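Phospho-2-dehydro-3-deoxyheptonate aldolase/chorismate mutase (Thermus thermophilus, PDB 2D8D) probably makes prephenate from chorismate through this chorismate mutase domain, one piece of a longer chain that also carries a probable 3-deoxy-7-phosphoheptulonate synthase activity. Local coordinates at residues L23-G34 with I77-E85. Residues are numbered along the deposited sequence; the frame is centred on the assembly and turned at random.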
ATOM      1  N   LEU B  23       0.746   0.210  -6.258  1.00  6.66           N
ATOM      2  CA  LEU B  23       0.287  -1.144  -5.985  1.00  7.21           C
ATOM      3  C   LEU B  23       0.032  -1.856  -7.307  1.00  7.51           C
ATOM      4  O   LEU B  23       0.377  -3.029  -7.468  1.00  7.83           O
ATOM      5  CB  LEU B  23      -1.003  -1.121  -5.167  1.00  7.68           C
ATOM      6  CG  LEU B  23      -0.893  -0.785  -3.682  1.00  7.22           C
ATOM      7  CD1 LEU B  23      -2.286  -0.659  -3.095  1.00  8.52           C
ATOM      8  CD2 LEU B  23      -0.102  -1.867  -2.955  1.00  9.03           C
ATOM      9  N   SER B  24      -0.574  -1.147  -8.256  1.00  7.40           N
ATOM     10  CA  SER B  24      -0.876  -1.737  -9.553  1.00  7.65           C
ATOM     11  C   SER B  24       0.407  -2.062 -10.312  1.00  8.45           C
ATOM     12  O   SER B  24       0.496  -3.095 -10.974  1.00  8.81           O
ATOM     13  CB  SER B  24      -1.775  -0.800 -10.367  1.00  8.65           C
ATOM     14  OG  SER B  24      -3.036  -0.636  -9.729  1.00  8.61           O
ATOM     15  N   GLU B  25       1.399  -1.185 -10.207  1.00  8.01           N
ATOM     16  CA  GLU B  25       2.676  -1.418 -10.864  1.00  9.02           C
ATOM     17  C   GLU B  25       3.320  -2.664 -10.255  1.00  8.80           C
ATOM     18  O   GLU B  25       3.862  -3.510 -10.975  1.00  9.40           O
ATOM     19  CB  GLU B  25       3.601  -0.221 -10.670  1.00 10.40           C
ATOM     20  CG  GLU B  25       4.886  -0.316 -11.471  1.00 13.09           C
ATOM     21  CD  GLU B  25       5.794   0.875 -11.269  1.00 15.26           C
ATOM     22  OE1 GLU B  25       5.308   1.924 -10.801  1.00 16.76           O
ATOM     23  OE2 GLU B  25       6.996   0.766 -11.594  1.00 16.82           O
ATOM     24  N   ARG B  26       3.261  -2.772  -8.930  1.00  8.39           N
ATOM     25  CA  ARG B  26       3.828  -3.924  -8.239  1.00  8.24           C
ATOM     26  C   ARG B  26       3.101  -5.176  -8.715  1.00  8.48           C
ATOM     27  O   ARG B  26       3.710  -6.231  -8.905  1.00  8.89           O
ATOM     28  CB  ARG B  26       3.663  -3.790  -6.721  1.00  8.04           C
ATOM     29  CG  ARG B  26       4.479  -4.800  -5.937  1.00  9.07           C
ATOM     30  CD  ARG B  26       4.220  -4.714  -4.442  1.00  9.84           C
ATOM     31  NE  ARG B  26       5.209  -5.489  -3.703  1.00  9.93           N
ATOM     32  CZ  ARG B  26       5.222  -6.815  -3.618  1.00 10.09           C
ATOM     33  NH1 ARG B  26       4.286  -7.540  -4.216  1.00 11.05           N
ATOM     34  NH2 ARG B  26       6.197  -7.423  -2.955  1.00 13.43           N
ATOM     35  N   GLY B  27       1.793  -5.052  -8.898  1.00  8.62           N
ATOM     36  CA  GLY B  27       1.005  -6.177  -9.354  1.00  9.31           C
ATOM     37  C   GLY B  27       1.450  -6.674 -10.715  1.00  9.06           C
ATOM     38  O   GLY B  27       1.557  -7.884 -10.939  1.00  9.55           O
ATOM     39  N   ARG B  28       1.712  -5.754 -11.636  1.00  8.51           N
ATOM     40  CA  ARG B  28       2.146  -6.160 -12.965  1.00  8.42           C
ATOM     41  C   ARG B  28       3.518  -6.828 -12.909  1.00  7.80           C
ATOM     42  O   ARG B  28       3.777  -7.778 -13.650  1.00  8.91           O
ATOM     43  CB  ARG B  28       2.176  -4.961 -13.916  1.00  9.63           C
ATOM     44  CG  ARG B  28       0.808  -4.336 -14.173  1.00 12.19           C
ATOM     45  CD  ARG B  28       0.845  -3.428 -15.394  1.00 14.14           C
ATOM     46  NE  ARG B  28       1.871  -2.395 -15.274  1.00 16.20           N
ATOM     47  CZ  ARG B  28       1.736  -1.282 -14.558  1.00 16.25           C
ATOM     48  NH1 ARG B  28       0.610  -1.044 -13.897  1.00 15.97           N
ATOM     49  NH2 ARG B  28       2.733  -0.412 -14.498  1.00 16.99           N
ATOM     50  N   LEU B  29       4.392  -6.348 -12.031  1.00  7.98           N
ATOM     51  CA  LEU B  29       5.720  -6.934 -11.898  1.00  8.01           C
ATOM     52  C   LEU B  29       5.643  -8.363 -11.376  1.00  7.99           C
ATOM     53  O   LEU B  29       6.304  -9.263 -11.900  1.00  8.28           O
ATOM     54  CB  LEU B  29       6.582  -6.092 -10.956  1.00  8.85           C
ATOM     55  CG  LEU B  29       7.088  -4.762 -11.512  1.00  8.95           C
ATOM     56  CD1 LEU B  29       7.692  -3.938 -10.388  1.00 10.66           C
ATOM     57  CD2 LEU B  29       8.117  -5.019 -12.606  1.00 12.10           C
ATOM     58  N   VAL B  30       4.843  -8.578 -10.341  1.00  8.55           N
ATOM     59  CA  VAL B  30       4.712  -9.913  -9.782  1.00  9.57           C
ATOM     60  C   VAL B  30       4.018 -10.839 -10.776  1.00 10.06           C
ATOM     61  O   VAL B  30       4.281 -12.039 -10.791  1.00  9.98           O
ATOM     62  CB  VAL B  30       3.959  -9.882  -8.439  1.00 12.26           C
ATOM     63  CG1 VAL B  30       4.850  -9.281  -7.363  1.00 14.82           C
ATOM     64  CG2 VAL B  30       2.707  -9.061  -8.573  1.00 16.95           C
ATOM     65  N   GLN B  31       3.142 -10.291 -11.614  1.00  9.49           N
ATOM     66  CA  GLN B  31       2.484 -11.106 -12.630  1.00  9.73           C
ATOM     67  C   GLN B  31       3.549 -11.625 -13.592  1.00  8.83           C
ATOM     68  O   GLN B  31       3.524 -12.784 -14.009  1.00  9.18           O
ATOM     69  CB  GLN B  31       1.472 -10.281 -13.424  1.00 12.19           C
ATOM     70  CG  GLN B  31       0.195  -9.944 -12.688  1.00 15.19           C
ATOM     71  CD  GLN B  31      -0.783  -9.204 -13.576  1.00 14.16           C
ATOM     72  OE1 GLN B  31      -0.482  -8.123 -14.082  1.00 17.63           O
ATOM     73  NE2 GLN B  31      -1.959  -9.788 -13.780  1.00 15.61           N
ATOM     74  N   GLU B  32       4.485 -10.751 -13.946  1.00  8.12           N
ATOM     75  CA  GLU B  32       5.555 -11.118 -14.860  1.00  8.63           C
ATOM     76  C   GLU B  32       6.451 -12.176 -14.226  1.00  8.00           C
ATOM     77  O   GLU B  32       6.861 -13.132 -14.888  1.00  8.51           O
ATOM     78  CB  GLU B  32       6.378  -9.883 -15.227  1.00 10.90           C
ATOM     79  CG  GLU B  32       7.065  -9.986 -16.573  1.00 15.36           C
ATOM     80  CD  GLU B  32       7.785  -8.712 -16.950  1.00 15.79           C
ATOM     81  OE1 GLU B  32       7.251  -7.622 -16.654  1.00 17.68           O
ATOM     82  OE2 GLU B  32       8.874  -8.801 -17.551  1.00 18.74           O
ATOM     83  N   ILE B  33       6.762 -12.003 -12.946  1.00  7.35           N
ATOM     84  CA  ILE B  33       7.592 -12.971 -12.240  1.00  7.69           C
ATOM     85  C   ILE B  33       6.861 -14.313 -12.202  1.00  7.17           C
ATOM     86  O   ILE B  33       7.454 -15.363 -12.451  1.00  7.71           O
ATOM     87  CB  ILE B  33       7.882 -12.506 -10.792  1.00  7.83           C
ATOM     88  CG1 ILE B  33       8.825 -11.297 -10.812  1.00  8.10           C
ATOM     89  CG2 ILE B  33       8.473 -13.654  -9.984  1.00  9.06           C
ATOM     90  CD1 ILE B  33       8.979 -10.610  -9.467  1.00  9.07           C
ATOM     91  N   GLY B  34       5.565 -14.267 -11.910  1.00  7.54           N
ATOM     92  CA  GLY B  34       4.770 -15.481 -11.838  1.00  8.92           C
ATOM     93  C   GLY B  34       4.741 -16.274 -13.129  1.00  9.06           C
ATOM     94  O   GLY B  34       4.796 -17.504 -13.102  1.00  9.42           O
ATOM     95  N   ILE B  77      -0.142  -6.906   1.302  1.00 10.38           N
ATOM     96  CA  ILE B  77       0.208  -6.630  -0.085  1.00 11.16           C
ATOM     97  C   ILE B  77       0.796  -7.885  -0.726  1.00 11.45           C
ATOM     98  O   ILE B  77       0.493  -8.203  -1.875  1.00 12.16           O
ATOM     99  CB  ILE B  77       1.224  -5.468  -0.173  1.00 11.32           C
ATOM    100  CG1 ILE B  77       0.553  -4.167   0.274  1.00 11.91           C
ATOM    101  CG2 ILE B  77       1.764  -5.340  -1.591  1.00 14.11           C
ATOM    102  CD1 ILE B  77       1.494  -2.990   0.374  1.00 12.96           C
ATOM    103  N   PHE B  78       1.627  -8.604   0.025  1.00 12.39           N
ATOM    104  CA  PHE B  78       2.241  -9.823  -0.495  1.00 14.03           C
ATOM    105  C   PHE B  78       1.192 -10.917  -0.674  1.00 14.95           C
ATOM    106  O   PHE B  78       1.284 -11.735  -1.588  1.00 15.75           O
ATOM    107  CB  PHE B  78       3.353 -10.319   0.442  1.00 15.06           C
ATOM    108  CG  PHE B  78       4.460  -9.319   0.669  1.00 16.10           C
ATOM    109  CD1 PHE B  78       4.722  -8.317  -0.260  1.00 16.81           C
ATOM    110  CD2 PHE B  78       5.258  -9.399   1.807  1.00 18.54           C
ATOM    111  CE1 PHE B  78       5.760  -7.407  -0.057  1.00 17.94           C
ATOM    112  CE2 PHE B  78       6.298  -8.494   2.016  1.00 16.31           C
ATOM    113  CZ  PHE B  78       6.549  -7.498   1.081  1.00 17.88           C
ATOM    114  N   LYS B  79       0.195 -10.927   0.207  1.00 15.54           N
ATOM    115  CA  LYS B  79      -0.880 -11.910   0.133  1.00 16.80           C
ATOM    116  C   LYS B  79      -1.692 -11.696  -1.140  1.00 15.10           C
ATOM    117  O   LYS B  79      -2.020 -12.647  -1.850  1.00 14.77           O
ATOM    118  CB  LYS B  79      -1.792 -11.789   1.358  1.00 18.52           C
ATOM    119  CG  LYS B  79      -3.081 -12.591   1.252  1.00 21.00           C
ATOM    120  CD  LYS B  79      -3.834 -12.654   2.577  1.00 23.36           C
ATOM    121  CE  LYS B  79      -4.271 -11.281   3.062  1.00 25.28           C
ATOM    122  NZ  LYS B  79      -5.042 -11.379   4.334  1.00 25.92           N
ATOM    123  N   ALA B  80      -2.007 -10.437  -1.421  1.00 14.04           N
ATOM    124  CA  ALA B  80      -2.780 -10.086  -2.606  1.00 13.75           C
ATOM    125  C   ALA B  80      -2.036 -10.496  -3.870  1.00 12.79           C
ATOM    126  O   ALA B  80      -2.651 -10.852  -4.876  1.00 13.07           O
ATOM    127  CB  ALA B  80      -3.055  -8.588  -2.620  1.00 13.48           C
ATOM    128  N   SER B  81      -0.707 -10.441  -3.807  1.00 14.64           N
ATOM    129  CA  SER B  81       0.140 -10.804  -4.940  1.00 16.77           C
ATOM    130  C   SER B  81       0.055 -12.293  -5.265  1.00 17.63           C
ATOM    131  O   SER B  81      -0.101 -12.669  -6.429  1.00 17.05           O
ATOM    132  CB  SER B  81       1.593 -10.420  -4.652  1.00 17.28           C
ATOM    133  OG  SER B  81       1.718  -9.022  -4.455  1.00 18.92           O
ATOM    134  N   LEU B  82       0.167 -13.139  -4.245  1.00 19.30           N
ATOM    135  CA  LEU B  82       0.080 -14.580  -4.463  1.00 22.75           C
ATOM    136  C   LEU B  82      -1.266 -14.904  -5.086  1.00 24.88           C
ATOM    137  O   LEU B  82      -1.359 -15.696  -6.024  1.00 25.21           O
ATOM    138  CB  LEU B  82       0.228 -15.349  -3.147  1.00 23.19           C
ATOM    139  CG  LEU B  82       1.629 -15.838  -2.780  1.00 24.29           C
ATOM    140  CD1 LEU B  82       1.552 -16.678  -1.515  1.00 24.04           C
ATOM    141  CD2 LEU B  82       2.207 -16.666  -3.922  1.00 24.08           C
ATOM    142  N   ASP B  83      -2.312 -14.283  -4.548  1.00 27.20           N
ATOM    143  CA  ASP B  83      -3.657 -14.486  -5.054  1.00 30.78           C
ATOM    144  C   ASP B  83      -3.676 -14.180  -6.545  1.00 32.74           C
ATOM    145  O   ASP B  83      -4.202 -14.957  -7.336  1.00 32.87           O
ATOM    146  CB  ASP B  83      -4.642 -13.571  -4.321  1.00 31.41           C
ATOM    147  CG  ASP B  83      -6.051 -13.664  -4.876  1.00 32.72           C
ATOM    148  OD1 ASP B  83      -6.597 -14.787  -4.925  1.00 33.47           O
ATOM    149  OD2 ASP B  83      -6.614 -12.615  -5.258  1.00 33.52           O
ATOM    150  N   LEU B  84      -3.078 -13.055  -6.923  1.00 34.77           N
ATOM    151  CA  LEU B  84      -3.038 -12.640  -8.319  1.00 37.69           C
ATOM    152  C   LEU B  84      -2.214 -13.590  -9.192  1.00 39.63           C
ATOM    153  O   LEU B  84      -2.560 -13.831 -10.346  1.00 39.47           O
ATOM    154  CB  LEU B  84      -2.484 -11.212  -8.425  1.00 37.68           C
ATOM    155  CG  LEU B  84      -2.654 -10.470  -9.757  1.00 37.87           C
ATOM    156  CD1 LEU B  84      -4.122 -10.371 -10.109  1.00 37.98           C
ATOM    157  CD2 LEU B  84      -2.069  -9.076  -9.653  1.00 38.27           C
ATOM    158  N   GLU B  85      -1.133 -14.138  -8.641  1.00 41.86           N
ATOM    159  CA  GLU B  85      -0.280 -15.058  -9.393  1.00 44.31           C
ATOM    160  C   GLU B  85      -0.927 -16.420  -9.623  1.00 45.49           C
ATOM    161  O   GLU B  85      -0.422 -17.225 -10.406  1.00 45.75           O
ATOM    162  CB  GLU B  85       1.055 -15.272  -8.670  1.00 44.86           C
ATOM    163  CG  GLU B  85       2.058 -14.140  -8.819  1.00 45.79           C
ATOM    164  CD  GLU B  85       3.339 -14.393  -8.048  1.00 46.12           C
ATOM    165  OE1 GLU B  85       3.273 -14.516  -6.807  1.00 46.29           O
ATOM    166  OE2 GLU B  85       4.412 -14.472  -8.683  1.00 46.31           O
TER
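Arg26 of helix 23-34 reaches across to Ile77, Phe78 and Ser81 of helix 77-84. Its CG stands anti to the backbone N (chi1 -168°) and the chain runs extended to NE, which carries the guanidinium over to the second helix. Ile77 CG2 and Phe78 CD1 lie over one face of that group. Ile77 CG2 is 3.8 Å from Arg26 CD. The guanidinium and the Phe78 ring are inclined by 39°, so this is no flat stack. Ser81 OG sits at the guanidinium edge, 3.0 Å from Arg26 NH1, but the angle is too poor for a hydrogen bond. Ser81 OG donates to Ile77 O, 3.0 Å away, which also accepts from Ser81 N on the opposite face of its plane. Arg26 NE is bonded to Asn16 OD1 of the second subunit. An alanine in place of Arg26 would probably leave that Asn16 without this partner and open a gap beside Phe78 and Ile77.

Apolar contacts flank the arginine. Leu23 CD2 meets Ile77 CD1 at 3.9 Å, the two side chains crossing at about a right angle. Further along, Leu84 CD2 packs on Gln31 CG, also at 3.9 Å.

At the chain's modelled end, Glu85 OE2 lies 3.3 Å from Gly34 CA. The same OE2 is 3.2 Å from Val30 O, a pair of acceptors with no bond between them.

The axes of segments 23-34 and 77-84 approach to 9.6 Å and cross at -47°. The contact joins the long helix 4-40 to helix 67-84 in the all-helical chorismate mutase type II fold. Met53 of helix 47-60 touches both Arg26 and Phe78, while Pro64 of the second subunit packs on Gln31 and Leu84, so the second subunit covers part of this helix pair.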